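Local coordinates for putative NAD(P)H nitroreductase MhqN (Bacillus subtilis, PDB 3BEM), which is a putative FMN-dependent NAD(P)H nitroreductase, a homodimer that may contribute to the degradation of aromatic compounds, at residues B[86-92]-B[191-195]; B[171-176]-B[188-192]; B[98-102]-B[127-132]. The protein carries 3 engineered substitutions. All blocks are in the same frame, centred on the assembly; numbering follows the deposited sequence.

Contact 1: B[86-92]-B[191-195]; sequences SSAVLLV and MITIG. With PGO (S-1,2-propanediol), chain H.
Leu90 and Ile192 face each other across two antiparallel strands and are tied by both of their amides: Leu90 N donates to Ile192 O at 2.8 Å, nearly straight at 173°, and Ile192 N returns a bond to Leu90 O. Their side chains share one face of the sheet, yet each makes its closer side-chain contact with a diagonal neighbour. Leu90 carries CG anti to its carbonyl carbon (chi1 -68°), which brings CD1 within 3.9 Å of Ile194 CG2, while Ile192 CD1 lies 3.6 Å from Val92 CG2. Ala88 completes this face, its CB 3.6 Å from Ile194 CG2, and helix 136-161 covers it through Ala147, Ala151, Phe154 and Ala158. The pairing joins the two inner strands of the four-stranded antiparallel sheet in this nitroreductase-family fold, flanked by strands 59-64 and 164-168. On the other face, Val89 divides its methyls between two partners: CG1 meets Met191 CG at 3.6 Å, and CG2 lies alongside Thr193 CG2 at 4.0 Å. That threonine methyl also touches Ser86, while OG1 makes a weak bond to Cys166 O. Met191, a selenomethionine, runs extended as far as SE and then bends (chi3 -63°), setting CE beside Leu91 CD1; two conformers were modelled, so the tightness of this touch is doubtful. The strand starts with a classic beta bulge, where Ser87 and Ala88 both face Ile194. Ile194 O accepts from Ala88 N at 3.3 Å and, weakly because the bond is bent, from Ser87 N at 2.8 Å. The serine hydroxyls look elsewhere, Ser86 OG to Val83 O and Ser87 OG to His33 O. Ser87 O accepts from O1 of a propanediol, probably from the crystallisation liquor, which is also hydrogen-bonded to Ile35 O.

Contact 2: B[171-176]-B[188-192]; sequences FDAEAV and VVMMI
Val176, whose methyls approach Val188 and Met191, is fixed through its backbone: its N bonds to Asp172 O at 3.0 Å. Asp172 is the N-cap of helix 173-180, and its OD1 accepts from Ala175 N at 3.1 Å, met from above the carboxylate plane. This capped helix start, in the connection from strand 164-168 to neighbouring strand 186-195, packs against the latter. Phe171, just before the cap and right after FMN-binding Ile169 and Gly170, is the wedge. Its CG sits between the backbone N and the carbonyl carbon (chi1 66°), and the ring reaches the strand with CE1 3.5 Å from Val188 CG1. Val188 O lies at the ring edge, in plane near CZ, while CE2 comes within 3.6 Å of Met191 N, whose residue pairs with Met168 by backbone. In one conformer, Met191 CE touches Phe171 CG at 3.7 Å and SE makes an oblique Met-aromatic contact, 5.2 Å from the ring centroid and 44° off its normal; a second was modelled, so both are less certain. With the ring cut back to an alanine here, a gap is likely to open between helix start and strand, over Val188 and Met191, leaving the selenomethionine tail freer to turn. Arg134 of the second subunit bonds through NH2 to Phe171 O, so the wedge adjoins the dimer interface. Beyond it, Ala173 CB rests 4.4 Å from Val188 CB.

Contact 3: B[98-102]-B[127-132]; sequences AYQQA and TVSFYE
The ring of Tyr99 is sandwiched between aliphatic carbons: CB of Tyr131 lies over one face, CG of the adjoining Gln100 covers the opposite face toward its rim, and Val128 CG1 and Glu132 OE2 come up at the edge. The Tyr131 ring in turn carries Tyr99 CB over a face. Here a 3-10 turn, closed by Ala102 N to Tyr99 O and leading into helix 102-111, docks on the side of helix 117-134, within the largely helical connection between the two inner strands of the sheet. The tyrosine planes are near parallel, at 17°, but slid so far apart, with centroids separated by 5.7 Å, that the rings barely overlap. What holds them is a reciprocal pair of CH-pi contacts, Tyr99 CB at 4.0 Å from the Tyr131 centroid and Tyr131 CB at 4.2 Å from that of Tyr99. Tyr99 adopts the conformation with CG between its backbone N and carbonyl carbon (chi1 68°), which points the ring toward Glu132. There its OH gives a weak bond to Glu132 OE2 at 2.8 Å, the carboxylate plane turned 67° from the ring. Lys139 is the stronger partner of both groups, hydrogen-bonded to Tyr99 OH and salt-bridged to Glu132 OE1; its charge would probably offset that of the carboxylate beside the phenol. At the other end, Tyr131 OH bonds to His58 NE2, while its side chain packs on Ala53, a residue of the flavin pocket. The side chains of Val128 and Tyr99 cross at about a right angle, with CG1 4.0 Å from CD2 and the other valine methyl, CG2, 3.8 Å from Tyr99 O. Thr127 OG1 and Tyr106 OH share a hydrogen bond, and the threonine methyl turns inward, CG2 resting 4.1 Å from Ala102 CB.

Contacts 1 and 2, both buried near the middle of the chain, are joined at strand 186-195 and share Met191 and Ile192; the first binds that strand edgewise to strand 88-95, the second covers it with the start of helix 173-180. They meet directly at Leu91, whose CD1 packs on Val176 and Val188. Contact 3, about 30 Å from contact 1 between centres, lies farther out, mostly buried but with Glu132 exposed, and connects helical elements alone. The chemistry follows the place: ladder bonds and aliphatic side chains within the sheet, an aromatic wedge without cross-bonds against it, and tyrosines beside a charged pair toward the periphery. Contacts 2 and 3 both also touch the second subunit.

Contact 1: B[86-92]-B[191-195]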
ATOM      1  N   SER B  86      -1.937 -21.658   7.505  1.00 14.80           N
ATOM      2  CA  SER B  86      -2.630 -20.914   6.453  1.00 14.41           C
ATOM      3  C   SER B  86      -3.153 -21.752   5.305  1.00 15.86           C
ATOM      4  O   SER B  86      -2.642 -22.844   5.016  1.00 14.40           O
ATOM      5  CB  SER B  86      -1.708 -19.850   5.843  1.00 14.89           C
ATOM      6  OG  SER B  86      -0.590 -20.414   5.177  1.00 15.41           O
ATOM      7  N   SER B  87      -4.183 -21.251   4.650  1.00 15.69           N
ATOM      8  CA  SER B  87      -4.658 -21.882   3.416  1.00 14.34           C
ATOM      9  C   SER B  87      -3.717 -21.680   2.239  1.00 15.32           C
ATOM     10  O   SER B  87      -3.590 -22.566   1.405  1.00 15.99           O
ATOM     11  CB  SER B  87      -6.057 -21.399   3.077  1.00 14.61           C
ATOM     12  OG  SER B  87      -6.910 -21.646   4.176  1.00 14.16           O
ATOM     13  N   ALA B  88      -3.053 -20.526   2.192  1.00 15.77           N
ATOM     14  CA  ALA B  88      -2.046 -20.232   1.191  1.00 14.52           C
ATOM     15  C   ALA B  88      -1.090 -19.189   1.766  1.00 15.40           C
ATOM     16  O   ALA B  88      -1.442 -18.436   2.696  1.00 13.38           O
ATOM     17  CB  ALA B  88      -2.669 -19.734  -0.113  1.00 12.76           C
ATOM     18  N   VAL B  89       0.133 -19.177   1.248  1.00 13.83           N
ATOM     19  CA  VAL B  89       1.142 -18.164   1.582  1.00 15.00           C
ATOM     20  C   VAL B  89       1.500 -17.430   0.289  1.00 16.22           C
ATOM     21  O   VAL B  89       1.822 -18.097  -0.694  1.00 17.95           O
ATOM     22  CB  VAL B  89       2.436 -18.742   2.207  1.00 17.45           C
ATOM     23  CG1 VAL B  89       3.336 -17.521   2.596  1.00 25.02           C
ATOM     24  CG2 VAL B  89       2.171 -19.604   3.434  1.00 23.30           C
ATOM     25  N   LEU B  90       1.347 -16.081   0.231  1.00 15.53           N
ATOM     26  CA  LEU B  90       1.713 -15.299  -0.965  1.00 14.92           C
ATOM     27  C   LEU B  90       2.967 -14.523  -0.709  1.00 15.50           C
ATOM     28  O   LEU B  90       3.146 -13.946   0.382  1.00 15.76           O
ATOM     29  CB  LEU B  90       0.603 -14.298  -1.303  1.00 15.94           C
ATOM     30  CG  LEU B  90      -0.744 -14.872  -1.786  1.00 24.43           C
ATOM     31  CD1 LEU B  90      -1.510 -15.620  -0.738  1.00 20.32           C
ATOM     32  CD2 LEU B  90      -1.552 -13.664  -2.260  1.00 26.71           C
ATOM     33  N   LEU B  91       3.865 -14.519  -1.685  1.00 15.69           N
ATOM     34  CA  LEU B  91       4.995 -13.619  -1.677  1.00 16.28           C
ATOM     35  C   LEU B  91       4.682 -12.509  -2.623  1.00 14.91           C
ATOM     36  O   LEU B  91       4.401 -12.731  -3.792  1.00 16.66           O
ATOM     37  CB  LEU B  91       6.285 -14.366  -2.041  1.00 19.19           C
ATOM     38  CG  LEU B  91       6.815 -15.317  -0.950  1.00 23.12           C
ATOM     39  CD1 LEU B  91       7.098 -14.554   0.391  1.00 25.42           C
ATOM     40  CD2 LEU B  91       5.876 -16.572  -0.800  1.00 28.22           C
ATOM     41  N   VAL B  92       4.702 -11.301  -2.096  1.00 15.09           N
ATOM     42  CA  VAL B  92       4.432 -10.122  -2.870  1.00 13.70           C
ATOM     43  C   VAL B  92       5.773  -9.569  -3.349  1.00 15.92           C
ATOM     44  O   VAL B  92       6.602  -9.135  -2.563  1.00 16.91           O
ATOM     45  CB  VAL B  92       3.677  -9.052  -2.053  1.00 16.16           C
ATOM     46  CG1 VAL B  92       3.261  -7.883  -2.988  1.00 17.99           C
ATOM     47  CG2 VAL B  92       2.447  -9.666  -1.283  1.00 17.01           C
HETATM   48  N   MSE B 191       5.191 -10.827   2.710  1.00 16.49           N
HETATM   49  CA  MSE B 191       4.527 -12.111   2.694  0.50 14.61           C
HETATM   50  C   MSE B 191       3.098 -11.871   3.215  1.00 16.44           C
HETATM   51  O   MSE B 191       2.880 -11.052   4.092  1.00 18.25           O
HETATM   52  CB  MSE B 191       5.323 -13.073   3.571  0.50 16.46           C
HETATM   53  CG  MSE B 191       4.761 -14.430   3.707  0.50 14.78           C
HETATM   54 SE   MSE B 191       5.967 -15.466   4.930  0.38 19.17          SE
HETATM   55  CE  MSE B 191       7.479 -15.377   3.764  0.50 13.80           C
ATOM     56  N   ILE B 192       2.117 -12.563   2.655  1.00 14.13           N
ATOM     57  CA  ILE B 192       0.755 -12.505   3.163  1.00 13.50           C
ATOM     58  C   ILE B 192       0.246 -13.905   3.300  1.00 14.26           C
ATOM     59  O   ILE B 192       0.191 -14.631   2.294  1.00 16.08           O
ATOM     60  CB  ILE B 192      -0.194 -11.726   2.232  1.00 16.14           C
ATOM     61  CG1 ILE B 192       0.357 -10.290   1.992  1.00 16.65           C
ATOM     62  CG2 ILE B 192      -1.609 -11.672   2.828  1.00 17.71           C
ATOM     63  CD1 ILE B 192      -0.405  -9.507   0.899  1.00 18.06           C
ATOM     64  N   THR B 193      -0.159 -14.265   4.506  1.00 12.33           N
ATOM     65  CA  THR B 193      -0.897 -15.510   4.698  1.00 12.31           C
ATOM     66  C   THR B 193      -2.368 -15.236   4.551  1.00 12.80           C
ATOM     67  O   THR B 193      -2.861 -14.165   4.929  1.00 13.91           O
ATOM     68  CB  THR B 193      -0.603 -16.191   6.038  1.00 14.49           C
ATOM     69  OG1 THR B 193      -0.576 -15.242   7.095  1.00 15.19           O
ATOM     70  CG2 THR B 193       0.699 -16.926   5.983  1.00 14.82           C
ATOM     71  N   ILE B 194      -3.105 -16.233   4.043  1.00 12.58           N
ATOM     72  CA  ILE B 194      -4.545 -16.139   3.887  1.00 11.80           C
ATOM     73  C   ILE B 194      -5.177 -17.430   4.405  1.00 12.86           C
ATOM     74  O   ILE B 194      -4.609 -18.514   4.273  1.00 14.64           O
ATOM     75  CB  ILE B 194      -4.933 -15.840   2.405  1.00 13.23           C
ATOM     76  CG1 ILE B 194      -6.435 -15.614   2.299  1.00 13.51           C
ATOM     77  CG2 ILE B 194      -4.453 -16.996   1.456  1.00 16.82           C
ATOM     78  CD1 ILE B 194      -6.854 -15.053   0.965  1.00 16.53           C
ATOM     79  N   GLY B 195      -6.360 -17.322   5.022  1.00 11.73           N
ATOM     80  CA  GLY B 195      -7.050 -18.442   5.555  1.00 12.24           C
ATOM     81  C   GLY B 195      -8.242 -18.020   6.347  1.00 14.13           C
ATOM     82  O   GLY B 195      -8.776 -16.948   6.101  1.00 14.58           O
TER
HETATM   83  C1  PGO H 301      -5.235 -25.471   0.325  1.00 38.03           C
HETATM   84  C2  PGO H 301      -4.608 -25.498  -1.067  1.00 42.60           C
HETATM   85  C3  PGO H 301      -3.768 -26.771  -1.280  1.00 37.23           C
HETATM   86  O1  PGO H 301      -5.694 -24.174   0.728  1.00 23.42           O
HETATM   87  O2  PGO H 301      -5.651 -25.378  -2.065  1.00 44.58           O

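Contact 2: B[171-176]-B[188-192]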
ATOM      1  N   PHE B 171      10.483 -12.427   7.921  1.00 16.05           N
ATOM      2  CA  PHE B 171      11.062 -13.503   7.101  1.00 17.31           C
ATOM      3  C   PHE B 171      12.411 -13.110   6.563  1.00 19.40           C
ATOM      4  O   PHE B 171      12.723 -11.921   6.456  1.00 18.49           O
ATOM      5  CB  PHE B 171      10.113 -13.920   5.965  1.00 16.96           C
ATOM      6  CG  PHE B 171       9.883 -12.869   4.935  1.00 20.23           C
ATOM      7  CD1 PHE B 171      10.754 -12.712   3.873  1.00 19.81           C
ATOM      8  CD2 PHE B 171       8.770 -12.024   5.024  1.00 19.25           C
ATOM      9  CE1 PHE B 171      10.538 -11.718   2.916  1.00 22.30           C
ATOM     10  CE2 PHE B 171       8.556 -11.018   4.069  1.00 20.08           C
ATOM     11  CZ  PHE B 171       9.451 -10.865   3.014  1.00 18.81           C
ATOM     12  N   ASP B 172      13.198 -14.136   6.208  1.00 18.18           N
ATOM     13  CA  ASP B 172      14.512 -13.964   5.591  1.00 19.96           C
ATOM     14  C   ASP B 172      14.303 -13.958   4.071  1.00 18.43           C
ATOM     15  O   ASP B 172      14.042 -14.991   3.464  1.00 18.83           O
ATOM     16  CB  ASP B 172      15.401 -15.136   6.042  1.00 19.82           C
ATOM     17  CG  ASP B 172      16.803 -15.115   5.451  1.00 27.39           C
ATOM     18  OD1 ASP B 172      17.068 -14.514   4.388  1.00 23.44           O
ATOM     19  OD2 ASP B 172      17.656 -15.775   6.069  1.00 35.15           O
ATOM     20  N   ALA B 173      14.392 -12.780   3.456  1.00 20.94           N
ATOM     21  CA  ALA B 173      14.086 -12.589   2.031  1.00 21.08           C
ATOM     22  C   ALA B 173      14.967 -13.445   1.141  1.00 21.34           C
ATOM     23  O   ALA B 173      14.484 -14.074   0.204  1.00 19.52           O
ATOM     24  CB  ALA B 173      14.223 -11.144   1.629  1.00 19.98           C
ATOM     25  N   GLU B 174      16.252 -13.463   1.451  1.00 21.49           N
ATOM     26  CA  GLU B 174      17.215 -14.296   0.729  1.00 23.75           C
ATOM     27  C   GLU B 174      16.859 -15.778   0.753  1.00 22.88           C
ATOM     28  O   GLU B 174      16.924 -16.446  -0.267  1.00 20.68           O
ATOM     29  CB  GLU B 174      18.589 -14.174   1.381  1.00 26.11           C
ATOM     30  CG  GLU B 174      19.369 -12.938   1.049  1.00 37.12           C
ATOM     31  CD  GLU B 174      20.865 -13.192   1.255  1.00 49.18           C
ATOM     32  OE1 GLU B 174      21.413 -14.041   0.510  1.00 51.71           O
ATOM     33  OE2 GLU B 174      21.473 -12.584   2.166  1.00 44.22           O
ATOM     34  N   ALA B 175      16.502 -16.276   1.927  1.00 19.67           N
ATOM     35  CA  ALA B 175      16.092 -17.658   2.067  1.00 20.03           C
ATOM     36  C   ALA B 175      14.845 -17.967   1.242  1.00 19.73           C
ATOM     37  O   ALA B 175      14.741 -19.033   0.582  1.00 20.09           O
ATOM     38  CB  ALA B 175      15.861 -17.970   3.537  1.00 21.23           C
ATOM     39  N   VAL B 176      13.867 -17.060   1.314  1.00 18.85           N
ATOM     40  CA  VAL B 176      12.645 -17.209   0.548  1.00 17.48           C
ATOM     41  C   VAL B 176      12.975 -17.248  -0.923  1.00 17.48           C
ATOM     42  O   VAL B 176      12.428 -18.055  -1.674  1.00 17.71           O
ATOM     43  CB  VAL B 176      11.633 -16.066   0.859  1.00 17.84           C
ATOM     44  CG1 VAL B 176      10.465 -16.069  -0.143  1.00 24.85           C
ATOM     45  CG2 VAL B 176      11.134 -16.198   2.327  1.00 18.12           C
ATOM     46  N   VAL B 188      11.456  -9.050  -2.616  1.00 16.80           N
ATOM     47  CA  VAL B 188      10.416  -9.706  -1.849  1.00 16.99           C
ATOM     48  C   VAL B 188       9.870  -8.672  -0.839  1.00 17.67           C
ATOM     49  O   VAL B 188      10.469  -8.409   0.209  1.00 19.46           O
ATOM     50  CB  VAL B 188      10.861 -10.990  -1.141  1.00 18.96           C
ATOM     51  CG1 VAL B 188       9.651 -11.681  -0.512  1.00 21.74           C
ATOM     52  CG2 VAL B 188      11.550 -11.958  -2.091  1.00 19.69           C
ATOM     53  N   VAL B 189       8.790  -8.012  -1.222  1.00 14.90           N
ATOM     54  CA  VAL B 189       8.288  -6.838  -0.508  1.00 13.54           C
ATOM     55  C   VAL B 189       7.523  -7.214   0.773  1.00 14.14           C
ATOM     56  O   VAL B 189       7.673  -6.568   1.782  1.00 16.94           O
ATOM     57  CB  VAL B 189       7.458  -5.965  -1.435  1.00 14.75           C
ATOM     58  CG1 VAL B 189       6.733  -4.779  -0.664  1.00 15.99           C
ATOM     59  CG2 VAL B 189       8.330  -5.504  -2.684  1.00 16.90           C
HETATM   60  N   MSE B 190       6.752  -8.281   0.713  1.00 13.99           N
HETATM   61  CA  MSE B 190       6.053  -8.801   1.877  1.00 16.57           C
HETATM   62  C   MSE B 190       5.562 -10.189   1.620  1.00 16.80           C
HETATM   63  O   MSE B 190       5.575 -10.655   0.495  1.00 16.92           O
HETATM   64  CB  MSE B 190       4.903  -7.880   2.350  1.00 23.75           C
HETATM   65  CG  MSE B 190       3.677  -7.767   1.677  1.00 26.34           C
HETATM   66 SE   MSE B 190       2.543  -6.475   2.810  0.75 21.03          SE
HETATM   67  CE  MSE B 190       3.354  -5.010   1.904  1.00 18.92           C
HETATM   68  N   MSE B 191       5.191 -10.827   2.710  1.00 16.49           N
HETATM   69  CA  MSE B 191       4.527 -12.111   2.694  0.50 14.61           C
HETATM   70  C   MSE B 191       3.098 -11.871   3.215  1.00 16.44           C
HETATM   71  O   MSE B 191       2.880 -11.052   4.092  1.00 18.25           O
HETATM   72  CB  MSE B 191       5.323 -13.073   3.571  0.50 16.46           C
HETATM   73  CG  MSE B 191       4.761 -14.430   3.707  0.50 14.78           C
HETATM   74 SE   MSE B 191       5.967 -15.466   4.930  0.38 19.17          SE
HETATM   75  CE  MSE B 191       7.479 -15.377   3.764  0.50 13.80           C
ATOM     76  N   ILE B 192       2.117 -12.563   2.655  1.00 14.13           N
ATOM     77  CA  ILE B 192       0.755 -12.505   3.163  1.00 13.50           C
ATOM     78  C   ILE B 192       0.246 -13.905   3.300  1.00 14.26           C
ATOM     79  O   ILE B 192       0.191 -14.631   2.294  1.00 16.08           O
ATOM     80  CB  ILE B 192      -0.194 -11.726   2.232  1.00 16.14           C
ATOM     81  CG1 ILE B 192       0.357 -10.290   1.992  1.00 16.65           C
ATOM     82  CG2 ILE B 192      -1.609 -11.672   2.828  1.00 17.71           C
ATOM     83  CD1 ILE B 192      -0.405  -9.507   0.899  1.00 18.06           C
TER

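Contact 3: B[98-102]-B[127-132]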
ATOM      1  N   ALA B  98      10.911  -2.823 -13.463  1.00 18.73           N
ATOM      2  CA  ALA B  98       9.545  -2.664 -14.041  1.00 18.94           C
ATOM      3  C   ALA B  98       9.535  -1.718 -15.237  1.00 18.03           C
ATOM      4  O   ALA B  98       8.812  -1.921 -16.196  1.00 18.48           O
ATOM      5  CB  ALA B  98       8.549  -2.150 -12.975  1.00 18.21           C
ATOM      6  N   TYR B  99      10.360  -0.685 -15.187  1.00 17.48           N
ATOM      7  CA  TYR B  99      10.313   0.332 -16.196  1.00 18.97           C
ATOM      8  C   TYR B  99      10.681  -0.184 -17.578  1.00 19.77           C
ATOM      9  O   TYR B  99      10.297   0.405 -18.581  1.00 19.10           O
ATOM     10  CB  TYR B  99      11.237   1.471 -15.806  1.00 19.80           C
ATOM     11  CG  TYR B  99      12.698   1.106 -15.826  1.00 20.87           C
ATOM     12  CD1 TYR B  99      13.300   0.504 -14.720  1.00 23.35           C
ATOM     13  CD2 TYR B  99      13.480   1.327 -16.951  1.00 23.04           C
ATOM     14  CE1 TYR B  99      14.630   0.165 -14.736  1.00 25.19           C
ATOM     15  CE2 TYR B  99      14.816   0.970 -16.969  1.00 29.73           C
ATOM     16  CZ  TYR B  99      15.375   0.403 -15.843  1.00 25.94           C
ATOM     17  OH  TYR B  99      16.694   0.045 -15.870  1.00 30.91           O
ATOM     18  N   GLN B 100      11.444  -1.278 -17.622  1.00 18.10           N
ATOM     19  CA  GLN B 100      11.796  -1.925 -18.910  1.00 21.01           C
ATOM     20  C   GLN B 100      10.613  -2.427 -19.694  1.00 20.08           C
ATOM     21  O   GLN B 100      10.742  -2.699 -20.887  1.00 22.91           O
ATOM     22  CB  GLN B 100      12.786  -3.081 -18.711  1.00 20.83           C
ATOM     23  CG  GLN B 100      14.152  -2.578 -18.295  1.00 22.79           C
ATOM     24  CD  GLN B 100      15.117  -3.660 -17.777  1.00 29.37           C
ATOM     25  OE1 GLN B 100      16.255  -3.351 -17.438  1.00 46.03           O
ATOM     26  NE2 GLN B 100      14.668  -4.911 -17.709  1.00 41.87           N
ATOM     27  N   GLN B 101       9.452  -2.582 -19.064  0.50 20.34           N
ATOM     28  CA  GLN B 101       8.268  -3.014 -19.813  0.50 21.80           C
ATOM     29  C   GLN B 101       7.404  -1.851 -20.285  0.50 18.66           C
ATOM     30  O   GLN B 101       6.306  -2.060 -20.748  0.50 19.14           O
ATOM     31  CB  GLN B 101       7.407  -3.949 -18.997  0.50 22.42           C
ATOM     32  CG  GLN B 101       8.110  -5.155 -18.417  0.50 27.49           C
ATOM     33  CD  GLN B 101       7.143  -6.070 -17.683  0.50 27.77           C
ATOM     34  OE1 GLN B 101       5.950  -6.134 -18.011  0.50 29.06           O
ATOM     35  NE2 GLN B 101       7.653  -6.792 -16.687  0.50 31.58           N
ATOM     36  N   ALA B 102       7.869  -0.620 -20.130  1.00 17.42           N
ATOM     37  CA  ALA B 102       7.101   0.532 -20.635  1.00 18.10           C
ATOM     38  C   ALA B 102       6.751   0.375 -22.134  1.00 17.88           C
ATOM     39  O   ALA B 102       5.611   0.546 -22.530  1.00 17.57           O
ATOM     40  CB  ALA B 102       7.864   1.851 -20.393  1.00 18.15           C
ATOM     41  N   THR B 127       9.164   7.632 -19.290  1.00 22.70           N
ATOM     42  CA  THR B 127       9.060   6.671 -18.194  1.00 19.73           C
ATOM     43  C   THR B 127      10.403   6.024 -17.887  1.00 17.97           C
ATOM     44  O   THR B 127      10.852   5.995 -16.762  1.00 17.40           O
ATOM     45  CB  THR B 127       7.999   5.571 -18.489  1.00 18.65           C
ATOM     46  OG1 THR B 127       6.706   6.181 -18.602  1.00 24.85           O
ATOM     47  CG2 THR B 127       7.957   4.531 -17.357  1.00 17.66           C
ATOM     48  N   VAL B 128      11.073   5.541 -18.918  1.00 18.01           N
ATOM     49  CA  VAL B 128      12.390   4.925 -18.740  1.00 18.71           C
ATOM     50  C   VAL B 128      13.398   5.897 -18.127  1.00 19.53           C
ATOM     51  O   VAL B 128      14.091   5.569 -17.154  1.00 17.88           O
ATOM     52  CB  VAL B 128      12.864   4.323 -20.072  1.00 21.30           C
ATOM     53  CG1 VAL B 128      14.274   3.763 -19.979  1.00 20.39           C
ATOM     54  CG2 VAL B 128      11.862   3.244 -20.482  1.00 20.18           C
ATOM     55  N   SER B 129      13.463   7.111 -18.667  1.00 20.52           N
ATOM     56  CA  SER B 129      14.402   8.059 -18.145  1.00 22.20           C
ATOM     57  C   SER B 129      14.061   8.537 -16.732  1.00 20.76           C
ATOM     58  O   SER B 129      14.960   8.815 -15.987  1.00 21.69           O
ATOM     59  CB  SER B 129      14.601   9.246 -19.104  1.00 28.02           C
ATOM     60  OG  SER B 129      13.472  10.081 -19.112  1.00 32.94           O
ATOM     61  N   PHE B 130      12.782   8.617 -16.378  1.00 20.36           N
ATOM     62  CA  PHE B 130      12.399   8.931 -14.996  1.00 19.95           C
ATOM     63  C   PHE B 130      13.097   7.964 -14.011  1.00 19.24           C
ATOM     64  O   PHE B 130      13.702   8.387 -13.031  1.00 19.98           O
ATOM     65  CB  PHE B 130      10.884   8.859 -14.806  1.00 19.95           C
ATOM     66  CG  PHE B 130      10.406   9.476 -13.527  1.00 20.65           C
ATOM     67  CD1 PHE B 130      10.314   8.729 -12.370  1.00 22.68           C
ATOM     68  CD2 PHE B 130      10.043  10.813 -13.479  1.00 27.70           C
ATOM     69  CE1 PHE B 130       9.866   9.274 -11.189  1.00 27.46           C
ATOM     70  CE2 PHE B 130       9.598  11.376 -12.297  1.00 25.96           C
ATOM     71  CZ  PHE B 130       9.529  10.608 -11.140  1.00 31.40           C
ATOM     72  N   TYR B 131      13.044   6.669 -14.291  1.00 16.85           N
ATOM     73  CA  TYR B 131      13.690   5.675 -13.474  1.00 17.69           C
ATOM     74  C   TYR B 131      15.215   5.686 -13.585  1.00 20.84           C
ATOM     75  O   TYR B 131      15.911   5.783 -12.594  1.00 18.47           O
ATOM     76  CB  TYR B 131      13.168   4.262 -13.789  1.00 18.31           C
ATOM     77  CG  TYR B 131      11.804   3.997 -13.162  1.00 18.07           C
ATOM     78  CD1 TYR B 131      10.647   4.614 -13.656  1.00 17.84           C
ATOM     79  CD2 TYR B 131      11.692   3.201 -12.023  1.00 19.68           C
ATOM     80  CE1 TYR B 131       9.406   4.372 -13.082  1.00 18.96           C
ATOM     81  CE2 TYR B 131      10.426   2.940 -11.439  1.00 16.91           C
ATOM     82  CZ  TYR B 131       9.301   3.555 -11.957  1.00 19.40           C
ATOM     83  OH  TYR B 131       8.093   3.336 -11.334  1.00 19.64           O
ATOM     84  N   GLU B 132      15.722   5.620 -14.799  1.00 20.91           N
ATOM     85  CA  GLU B 132      17.183   5.594 -14.976  1.00 22.78           C
ATOM     86  C   GLU B 132      17.862   6.854 -14.432  1.00 23.95           C
ATOM     87  O   GLU B 132      18.944   6.753 -13.859  1.00 26.03           O
ATOM     88  CB  GLU B 132      17.562   5.388 -16.449  1.00 21.75           C
ATOM     89  CG  GLU B 132      17.106   4.083 -17.085  1.00 25.67           C
ATOM     90  CD  GLU B 132      17.976   2.868 -16.751  1.00 39.41           C
ATOM     91  OE1 GLU B 132      18.656   2.840 -15.673  1.00 42.01           O
ATOM     92  OE2 GLU B 132      17.959   1.925 -17.593  1.00 38.60           O
TER